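Local coordinates for protein putative nucleotide sugar epimerase/ dehydratase (Bordetella bronchiseptica, PDB 2Q1S) that binds NAD(H) in a Rossmann-fold domain and probably acts as a nucleotide-sugar epimerase or dehydratase in the biosynthesis of the lipopolysaccharide O-antigen, at residues Y212-I217 and L347-W353; V234-I239 and L296-I300; F43-N47 and V263-A267. All coordinates share one frame; numbering follows the deposited sequence.

Contact 1 of 3, residues Y212-I217 and L347-W353; sequences YGPGEI and LRKTIEW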
loop_
_atom_site.group_PDB
_atom_site.type_symbol
_atom_site.label_atom_id
_atom_site.label_comp_id
_atom_site.label_asym_id
_atom_site.label_seq_id
_atom_site.Cartn_x
_atom_site.Cartn_y
_atom_site.Cartn_z
ATOM N N TYR A 212 -4.966 15.113 21.215
ATOM C CA TYR A 212 -4.039 15.894 22.031
ATOM C C TYR A 212 -4.246 15.447 23.491
ATOM O O TYR A 212 -5.293 14.864 23.828
ATOM C CB TYR A 212 -4.306 17.406 21.878
ATOM C CG TYR A 212 -5.592 17.801 22.544
ATOM C CD1 TYR A 212 -6.807 17.543 21.919
ATOM C CD2 TYR A 212 -5.597 18.344 23.838
ATOM C CE1 TYR A 212 -8.031 17.878 22.552
ATOM C CE2 TYR A 212 -6.778 18.675 24.483
ATOM C CZ TYR A 212 -8.003 18.444 23.844
ATOM O OH TYR A 212 -9.192 18.761 24.472
ATOM N N GLY A 213 -3.242 15.674 24.323
ATOM C CA GLY A 213 -3.406 15.436 25.748
ATOM C C GLY A 213 -2.125 15.062 26.478
ATOM O O GLY A 213 -1.020 15.141 25.926
ATOM N N PRO A 214 -2.268 14.650 27.749
ATOM C CA PRO A 214 -1.078 14.210 28.482
ATOM C C PRO A 214 -0.364 13.044 27.799
ATOM O O PRO A 214 -1.019 12.198 27.169
ATOM C CB PRO A 214 -1.641 13.759 29.840
ATOM C CG PRO A 214 -3.014 14.369 29.931
ATOM C CD PRO A 214 -3.513 14.537 28.536
ATOM N N GLY A 215 0.959 13.007 27.909
ATOM C CA GLY A 215 1.720 11.863 27.415
ATOM C C GLY A 215 2.331 12.052 26.036
ATOM O O GLY A 215 3.159 11.240 25.640
ATOM N N GLU A 216 1.963 13.132 25.337
ATOM C CA GLU A 216 2.647 13.516 24.094
ATOM C C GLU A 216 3.795 14.414 24.456
ATOM O O GLU A 216 3.582 15.540 24.933
ATOM C CB GLU A 216 1.714 14.244 23.107
ATOM C CG GLU A 216 2.464 14.567 21.816
ATOM C CD GLU A 216 1.613 15.045 20.667
ATOM O OE1 GLU A 216 0.469 15.503 20.864
ATOM O OE2 GLU A 216 2.118 14.968 19.523
ATOM N N ILE A 217 5.016 13.893 24.258
ATOM C CA ILE A 217 6.241 14.573 24.679
ATOM C C ILE A 217 6.953 15.126 23.447
ATOM O O ILE A 217 7.386 14.355 22.589
ATOM C CB ILE A 217 7.183 13.586 25.418
ATOM C CG1 ILE A 217 6.499 13.019 26.669
ATOM C CG2 ILE A 217 8.563 14.265 25.728
ATOM C CD1 ILE A 217 7.174 11.753 27.311
ATOM N N LEU A 347 -7.712 20.763 27.457
ATOM C CA LEU A 347 -6.550 21.662 27.503
ATOM C C LEU A 347 -6.018 21.907 28.929
ATOM O O LEU A 347 -4.825 21.860 29.146
ATOM C CB LEU A 347 -6.842 22.984 26.792
ATOM C CG LEU A 347 -6.841 23.079 25.256
ATOM C CD1 LEU A 347 -7.266 24.468 24.774
ATOM C CD2 LEU A 347 -5.497 22.645 24.637
ATOM N N ARG A 348 -6.911 22.145 29.891
ATOM C CA ARG A 348 -6.495 22.249 31.303
ATOM C C ARG A 348 -5.755 21.012 31.776
ATOM O O ARG A 348 -4.681 21.118 32.373
ATOM C CB ARG A 348 -7.698 22.532 32.214
ATOM C CG ARG A 348 -8.176 23.950 32.138
ATOM C CD ARG A 348 -9.383 24.179 33.018
ATOM N NE ARG A 348 -9.980 25.484 32.753
ATOM N N LYS A 349 -6.311 19.836 31.488
ATOM C CA LYS A 349 -5.675 18.582 31.861
ATOM C C LYS A 349 -4.291 18.435 31.225
ATOM O O LYS A 349 -3.346 18.005 31.873
ATOM C CB LYS A 349 -6.569 17.383 31.522
ATOM C CG LYS A 349 -7.680 17.176 32.541
ATOM C CD LYS A 349 -8.740 16.200 32.063
ATOM C CE LYS A 349 -9.800 15.913 33.147
ATOM N NZ LYS A 349 -11.012 15.288 32.537
ATOM N N THR A 350 -4.195 18.765 29.937
ATOM C CA THR A 350 -2.932 18.693 29.201
ATOM C C THR A 350 -1.876 19.651 29.719
ATOM O O THR A 350 -0.725 19.253 29.932
ATOM C CB THR A 350 -3.186 18.935 27.698
ATOM O OG1 THR A 350 -4.213 18.050 27.267
ATOM C CG2 THR A 350 -1.926 18.652 26.874
ATOM N N ILE A 351 -2.273 20.898 29.953
ATOM C CA ILE A 351 -1.390 21.927 30.502
ATOM C C ILE A 351 -0.938 21.523 31.919
ATOM O O ILE A 351 0.239 21.622 32.262
ATOM C CB ILE A 351 -2.103 23.301 30.471
ATOM C CG1 ILE A 351 -2.302 23.764 29.013
ATOM C CG2 ILE A 351 -1.341 24.373 31.332
ATOM C CD1 ILE A 351 -3.476 24.726 28.801
ATOM N N GLU A 352 -1.862 21.013 32.736
ATOM C CA GLU A 352 -1.478 20.584 34.089
ATOM C C GLU A 352 -0.375 19.542 34.002
ATOM O O GLU A 352 0.649 19.660 34.657
ATOM C CB GLU A 352 -2.686 20.055 34.873
ATOM C CG GLU A 352 -3.677 21.118 35.243
ATOM N N TRP A 353 -0.561 18.541 33.131
ATOM C CA TRP A 353 0.448 17.497 32.980
ATOM C C TRP A 353 1.775 18.039 32.444
ATOM O O TRP A 353 2.853 17.630 32.893
ATOM C CB TRP A 353 -0.077 16.370 32.066
ATOM C CG TRP A 353 0.978 15.348 31.726
ATOM C CD1 TRP A 353 1.305 14.215 32.433
ATOM C CD2 TRP A 353 1.830 15.357 30.569
ATOM N NE1 TRP A 353 2.303 13.513 31.763
ATOM C CE2 TRP A 353 2.669 14.213 30.648
ATOM C CE3 TRP A 353 1.977 16.236 29.483
ATOM C CZ2 TRP A 353 3.636 13.907 29.655
ATOM C CZ3 TRP A 353 2.949 15.927 28.479
ATOM C CH2 TRP A 353 3.783 14.792 28.612
#
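Pro-214 and Gly-215 lie over one face of the Trp-353 indole in CH-pi contact, and Trp-353 loses more surface to the other segment than any other residue here. Each half of the bicyclic ring has its own partner. Pro-214 CB stands 3.9 Å from the centroid of the five-membered ring, 23° off its normal, while Gly-215 CA stands 4.0 Å from the centroid of the six-membered ring. Between them the amide N of Gly-215 lies 3.2 Å above the indole plane, displaced toward the rim. The indole is laid along the turn, CG of Trp-353 being anti to the backbone N (chi1 173°).

Apolar touches extend the contact at both ends. Ile-217 CG1 abuts the edge of the indole, 3.8 Å from Trp-353 CH2. At the far end Tyr-212 CE2 lies 4.2 Å from Leu-347 CD2.

Polar atoms play a smaller part. The ring edge of Tyr-212 faces the backbone N of Leu-347. Thr-350 OG1 comes within 3.1 Å of Gly-213 CA, but its hydrogen bond goes to Gly-346 O, one helical turn back. Thr-350 CG2 lies against the same glycine. The type II turn from Gly-213 to Glu-216 has Gly-215 at its third position, and the backbone angles at both glycines would jam a CB against the preceding carbonyl O.

Helix 343-356 thus covers the loop that follows strand 203-212. Phe-262 of strand 257-262 touches both Pro-214 and Thr-350, helix 293-304 packs on Leu-347, and Ile-361 of helix 358-366 adjoins Trp-353.

Contact 2 of 3, residues V234-I239 and L296-I300; sequences VTPTFI and LATKI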
loop_
_atom_site.group_PDB
_atom_site.type_symbol
_atom_site.label_atom_id
_atom_site.label_comp_id
_atom_site.label_asym_id
_atom_site.label_seq_id
_atom_site.Cartn_x
_atom_site.Cartn_y
_atom_site.Cartn_z
ATOM N N VAL A 234 0.551 20.891 16.840
ATOM C CA VAL A 234 0.275 22.274 17.212
ATOM C C VAL A 234 -0.026 22.423 18.709
ATOM O O VAL A 234 0.489 23.333 19.351
ATOM C CB VAL A 234 -0.813 22.922 16.324
ATOM C CG1 VAL A 234 -2.157 22.166 16.425
ATOM C CG2 VAL A 234 -0.948 24.431 16.595
ATOM N N THR A 235 -0.851 21.527 19.257
ATOM C CA THR A 235 -1.208 21.671 20.681
ATOM C C THR A 235 -0.023 21.616 21.669
ATOM O O THR A 235 0.164 22.563 22.440
ATOM C CB THR A 235 -2.354 20.717 21.081
ATOM O OG1 THR A 235 -3.451 20.907 20.174
ATOM C CG2 THR A 235 -2.831 20.961 22.514
ATOM N N PRO A 236 0.772 20.520 21.667
ATOM C CA PRO A 236 1.916 20.500 22.578
ATOM C C PRO A 236 2.969 21.593 22.292
ATOM O O PRO A 236 3.645 22.066 23.222
ATOM C CB PRO A 236 2.479 19.086 22.421
ATOM C CG PRO A 236 2.052 18.673 21.046
ATOM C CD PRO A 236 0.667 19.253 20.928
ATOM N N THR A 237 3.064 21.999 21.023
ATOM C CA THR A 237 3.948 23.116 20.667
ATOM C C THR A 237 3.479 24.396 21.329
ATOM O O THR A 237 4.273 25.083 21.980
ATOM C CB THR A 237 4.037 23.297 19.148
ATOM O OG1 THR A 237 4.721 22.177 18.599
ATOM C CG2 THR A 237 4.848 24.534 18.794
ATOM N N PHE A 238 2.193 24.706 21.160
ATOM C CA PHE A 238 1.619 25.920 21.750
ATOM C C PHE A 238 1.674 25.914 23.272
ATOM O O PHE A 238 1.979 26.943 23.875
ATOM C CB PHE A 238 0.174 26.125 21.299
ATOM C CG PHE A 238 0.027 26.686 19.913
ATOM C CD1 PHE A 238 1.132 26.901 19.084
ATOM C CD2 PHE A 238 -1.236 27.029 19.452
ATOM C CE1 PHE A 238 0.967 27.427 17.805
ATOM C CE2 PHE A 238 -1.417 27.539 18.170
ATOM C CZ PHE A 238 -0.311 27.746 17.342
ATOM N N ILE A 239 1.378 24.772 23.888
ATOM C CA ILE A 239 1.404 24.657 25.357
ATOM C C ILE A 239 2.817 24.899 25.879
ATOM O O ILE A 239 3.037 25.660 26.845
ATOM C CB ILE A 239 0.836 23.303 25.845
ATOM C CG1 ILE A 239 -0.677 23.275 25.602
ATOM C CG2 ILE A 239 1.141 23.074 27.327
ATOM C CD1 ILE A 239 -1.338 21.921 25.879
ATOM N N LEU A 296 -7.778 27.877 19.767
ATOM C CA LEU A 296 -6.825 27.020 20.489
ATOM C C LEU A 296 -5.748 27.861 21.198
ATOM O O LEU A 296 -5.567 27.769 22.426
ATOM C CB LEU A 296 -6.198 25.980 19.540
ATOM C CG LEU A 296 -5.273 24.928 20.175
ATOM C CD1 LEU A 296 -6.103 23.798 20.786
ATOM C CD2 LEU A 296 -4.285 24.351 19.141
ATOM N N ALA A 297 -5.065 28.716 20.433
ATOM C CA ALA A 297 -4.017 29.593 20.989
ATOM C C ALA A 297 -4.568 30.529 22.061
ATOM O O ALA A 297 -3.933 30.721 23.100
ATOM C CB ALA A 297 -3.333 30.380 19.877
ATOM N N THR A 298 -5.746 31.102 21.809
ATOM C CA THR A 298 -6.382 32.008 22.760
ATOM C C THR A 298 -6.577 31.306 24.110
ATOM O O THR A 298 -6.161 31.830 25.146
ATOM C CB THR A 298 -7.719 32.563 22.194
ATOM O OG1 THR A 298 -7.428 33.454 21.103
ATOM C CG2 THR A 298 -8.479 33.297 23.278
ATOM N N LYS A 299 -7.159 30.099 24.057
ATOM C CA LYS A 299 -7.459 29.277 25.241
ATOM C C LYS A 299 -6.196 28.881 26.009
ATOM O O LYS A 299 -6.137 29.004 27.226
ATOM C CB LYS A 299 -8.214 28.012 24.826
ATOM C CG LYS A 299 -9.682 28.242 24.470
ATOM C CD LYS A 299 -10.175 27.163 23.512
ATOM C CE LYS A 299 -11.693 27.055 23.467
ATOM N NZ LYS A 299 -12.430 28.286 23.122
ATOM N N ILE A 300 -5.193 28.396 25.288
ATOM C CA ILE A 300 -3.917 28.038 25.892
ATOM C C ILE A 300 -3.256 29.247 26.575
ATOM O O ILE A 300 -2.754 29.146 27.703
ATOM C CB ILE A 300 -2.972 27.393 24.844
ATOM C CG1 ILE A 300 -3.507 26.026 24.421
ATOM C CG2 ILE A 300 -1.549 27.244 25.419
ATOM C CD1 ILE A 300 -2.801 25.444 23.194
#
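Ile-300 and Phe-238 meet where helices 234-243 and 293-304 run side by side, and the path of the isoleucine explains much of the interface. Its CB points toward the other helix and divides there into two branches. The short one, CG2, rests on backbone, 3.9 Å from Phe-238 O and at a similar distance from Ile-239 CA. The longer one begins with CG1, which passes 4.1 Å from Ile-239 CG1. It ends at CD1, which settles between two residues: 3.6 Å from Phe-238 CB, near the plane of the phenyl ring and at its edge, and 3.9 Å from Ile-239 CG1. Standing opposite the carbonyl carbon (chi1 -68°), CG1 carries this methyl across to the partner helix. The two isoleucine side chains cross at about a right angle.

Further toward the N-terminal ends, Leu-296 does similar work with one methyl. CD2 lies 3.7 Å from Thr-235 OG1, meets Val-234 CG1 tip to tip and also touches Phe-238 CD2. The methyl of Ala-297 lies 3.8 Å from Phe-238 CE2, oblique to the ring.

The interface between these segments is hydrocarbon in the main, with the axes 37° from parallel and 10.2 Å apart at closest approach. The side chains of Val-234 and Phe-238 lie about 4 Å from those of Arg-258 and Pro-249 respectively, which bind UDP, absent from this chain here. Strand 257-262 borders its N-terminal end, where Phe-260 touches Val-234, Thr-235 and Leu-296. Toward the C-terminal end, Thr-350 and Ile-351 of helix 343-356 pack on Ile-239, and its Leu-347 reaches Lys-299 and Ile-300.

Contact 3 of 3, residues F43-N47 and V263-A267; sequences FVGSN and VEDVA. With NAI (1,4-dihydronicotinamide adenine dinucleotide), chain B.
Phe-43 and Val-263 approach from opposite directions, the valine meeting the phenyl ring obliquely. Val-263 CG2 is 3.6 Å from Phe-43 CE1, and CB of the same valine lies equally near Phe-43 CZ. The ring arrives there because CG of Phe-43 is swung away from the backbone N (chi1 166°), while its opposite edge looks toward a phosphate oxygen of the bound NADH.

Asn-47 lies across the same valine at about a right angle. Its amide spans both methyls: Val-263 CG1 sits 3.6 Å from Asn-47 OD1, and CG2 is as near to ND2. The amide is held by polar bonds, since ND2 donates to Phe-43 O over 2.9 Å with an N-H...O angle of 163°, the acceptor close to the amide plane, and also bonds Pro-214 O. A third pair, Val-44 and Val-266, again crosses at about a right angle, CG1 to CG1 at 3.9 Å. The axes of segments 43-47 and 263-267 are 68° apart.

On the coenzyme side, backbone takes over. Phe-43 N donates to NADH O2A at 2.8 Å, and Val-44 N to NADH O2N at 2.9 Å, one amide for each phosphate. With Gly-45 as the last glycine of a GxGxxG sequence, this is consistent with the classical Rossmann strand-turn-helix.

The chemistry is therefore divided: the helix start offers N-H groups, and probably a favourable dipole, to the pyrophosphate, whereas the side chains of these same residues bind helix 263-276 through hydrocarbon surfaces, with the amide nitrogen of Asn-47 bonded to two carbonyls, Phe-43 O and Pro-214 O.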
loop_
_atom_site.group_PDB
_atom_site.type_symbol
_atom_site.label_atom_id
_atom_site.label_comp_id
_atom_site.label_asym_id
_atom_site.label_seq_id
_atom_site.Cartn_x
_atom_site.Cartn_y
_atom_site.Cartn_z
ATOM N N PHE A 43 2.229 8.049 22.325
ATOM C CA PHE A 43 1.268 8.981 22.910
ATOM C C PHE A 43 -0.090 8.324 23.153
ATOM O O PHE A 43 -0.517 8.161 24.309
ATOM C CB PHE A 43 1.149 10.217 22.014
ATOM C CG PHE A 43 -0.030 11.104 22.313
ATOM C CD1 PHE A 43 -0.426 11.410 23.635
ATOM C CD2 PHE A 43 -0.707 11.688 21.248
ATOM C CE1 PHE A 43 -1.518 12.241 23.851
ATOM C CE2 PHE A 43 -1.783 12.536 21.473
ATOM C CZ PHE A 43 -2.195 12.802 22.784
ATOM N N VAL A 44 -0.784 7.924 22.088
ATOM C CA VAL A 44 -2.094 7.286 22.248
ATOM C C VAL A 44 -1.897 5.953 22.963
ATOM O O VAL A 44 -2.648 5.623 23.869
ATOM C CB VAL A 44 -2.781 7.074 20.893
ATOM C CG1 VAL A 44 -4.071 6.287 21.096
ATOM C CG2 VAL A 44 -3.060 8.443 20.239
ATOM N N GLY A 45 -0.840 5.226 22.607
ATOM C CA GLY A 45 -0.598 3.905 23.175
ATOM C C GLY A 45 -0.422 3.892 24.680
ATOM O O GLY A 45 -1.092 3.063 25.333
ATOM N N SER A 46 0.449 4.770 25.190
ATOM C CA SER A 46 0.660 4.881 26.671
ATOM C C SER A 46 -0.667 5.168 27.390
ATOM O O SER A 46 -0.915 4.609 28.473
ATOM C CB SER A 46 1.713 5.933 27.016
ATOM O OG SER A 46 1.248 7.213 26.667
ATOM N N ASN A 47 -1.503 6.029 26.806
ATOM C CA ASN A 47 -2.808 6.357 27.406
ATOM C C ASN A 47 -3.759 5.186 27.362
ATOM O O ASN A 47 -4.521 4.946 28.308
ATOM C CB ASN A 47 -3.436 7.606 26.749
ATOM C CG ASN A 47 -2.834 8.895 27.283
ATOM O OD1 ASN A 47 -3.230 9.385 28.369
ATOM N ND2 ASN A 47 -1.854 9.447 26.553
ATOM N N VAL A 263 -7.143 12.707 24.341
ATOM C CA VAL A 263 -6.570 11.381 24.177
ATOM C C VAL A 263 -7.289 10.307 25.020
ATOM O O VAL A 263 -7.419 9.177 24.583
ATOM C CB VAL A 263 -5.044 11.390 24.486
ATOM C CG1 VAL A 263 -4.745 11.698 26.006
ATOM C CG2 VAL A 263 -4.380 10.110 24.024
ATOM N N GLU A 264 -7.787 10.658 26.202
ATOM C CA GLU A 264 -8.523 9.685 26.995
ATOM C C GLU A 264 -9.825 9.264 26.328
ATOM O O GLU A 264 -10.243 8.129 26.489
ATOM C CB GLU A 264 -8.774 10.240 28.402
ATOM C CG GLU A 264 -7.421 10.511 29.148
ATOM C CD GLU A 264 -7.565 11.053 30.566
ATOM O OE1 GLU A 264 -8.693 11.049 31.117
ATOM O OE2 GLU A 264 -6.519 11.481 31.128
ATOM N N ASP A 265 -10.459 10.171 25.581
ATOM C CA ASP A 265 -11.620 9.803 24.763
ATOM C C ASP A 265 -11.182 8.841 23.642
ATOM O O ASP A 265 -11.892 7.871 23.366
ATOM C CB ASP A 265 -12.313 11.021 24.148
ATOM C CG ASP A 265 -13.215 11.774 25.162
ATOM O OD1 ASP A 265 -13.613 11.198 26.210
ATOM O OD2 ASP A 265 -13.531 12.943 24.871
ATOM N N VAL A 266 -10.039 9.105 23.016
ATOM C CA VAL A 266 -9.545 8.206 21.965
ATOM C C VAL A 266 -9.280 6.822 22.575
ATOM O O VAL A 266 -9.656 5.812 21.973
ATOM C CB VAL A 266 -8.286 8.780 21.263
ATOM C CG1 VAL A 266 -7.650 7.700 20.343
ATOM C CG2 VAL A 266 -8.647 10.055 20.511
ATOM N N ALA A 267 -8.600 6.752 23.728
ATOM C CA ALA A 267 -8.402 5.446 24.370
ATOM C C ALA A 267 -9.731 4.693 24.610
ATOM O O ALA A 267 -9.847 3.505 24.287
ATOM C CB ALA A 267 -7.600 5.556 25.642
HETATM P PA NAI B . 3.415 7.975 18.446
HETATM O O1A NAI B . 4.530 8.212 17.491
HETATM O O2A NAI B . 3.514 8.564 19.873
HETATM O O5B NAI B . 3.068 6.475 18.564
HETATM C C5B NAI B . 3.482 5.462 17.641
HETATM C C4B NAI B . 4.319 4.404 18.339
HETATM O O4B NAI B . 4.739 3.446 17.374
HETATM C C3B NAI B . 5.597 5.021 18.967
HETATM O O3B NAI B . 5.701 4.623 20.345
HETATM C C2B NAI B . 6.715 4.368 18.167
HETATM O O2B NAI B . 7.977 4.120 18.860
HETATM C C1B NAI B . 6.074 3.043 17.752
HETATM N N9A NAI B . 6.719 2.375 16.634
HETATM C C8A NAI B . 7.243 2.957 15.512
HETATM N N7A NAI B . 7.704 2.002 14.702
HETATM C C5A NAI B . 7.482 0.779 15.262
HETATM C C6A NAI B . 7.732 -0.630 14.929
HETATM N N6A NAI B . 8.329 -1.016 13.795
HETATM N N1A NAI B . 7.339 -1.611 15.801
HETATM C C2A NAI B . 6.737 -1.239 16.964
HETATM N N3A NAI B . 6.455 0.013 17.360
HETATM C C4A NAI B . 6.798 1.074 16.546
HETATM O O3 NAI B . 2.151 8.629 17.716
HETATM P PN NAI B . 0.583 8.599 18.143
HETATM O O1N NAI B . -0.001 9.898 17.894
HETATM O O2N NAI B . 0.524 7.896 19.475
HETATM O O5D NAI B . 0.001 7.518 17.058
HETATM C C5D NAI B . -0.641 6.297 17.463
HETATM C C4D NAI B . -1.452 5.796 16.267
HETATM O O4D NAI B . -2.490 6.710 16.006
HETATM C C3D NAI B . -0.644 5.774 14.969
HETATM O O3D NAI B . -1.001 4.577 14.265
HETATM C C2D NAI B . -1.078 7.011 14.244
HETATM O O2D NAI B . -0.916 6.870 12.807
HETATM C C1D NAI B . -2.531 7.105 14.619
HETATM N N1N NAI B . -3.081 8.431 14.509
HETATM C C2N NAI B . -2.773 9.435 15.393
HETATM C C3N NAI B . -3.345 10.699 15.272
HETATM C C7N NAI B . -3.004 11.832 16.234
HETATM O O7N NAI B . -3.558 12.907 16.080
HETATM N N7N NAI B . -2.120 11.556 17.226
HETATM C C4N NAI B . -4.309 10.949 14.257
HETATM C C5N NAI B . -4.632 9.873 13.382
HETATM C C6N NAI B . -4.031 8.628 13.558
#

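Overall arrangement
From the N terminus, residues 43-47 at the coenzyme-binding helix come first and wait until 263-267 for contact 3 to close its loop. Inside that loop, 212-217 opens contact 1 and 234-239 opens contact 2. Both remain open past 263-267, so each crosses contact 3. Contact 2 then closes at 296-300, nested within the loop that contact 1 completes at 347-353. The loop after strand 203-212 joins contacts 1 and 3, through Pro-214 and Glu-216 against Phe-43, while Thr-350 packing on Ile-239 joins contacts 1 and 2. Together they tie the Rossmann core to the C-terminal helices, although contacts 2 and 3 do not touch.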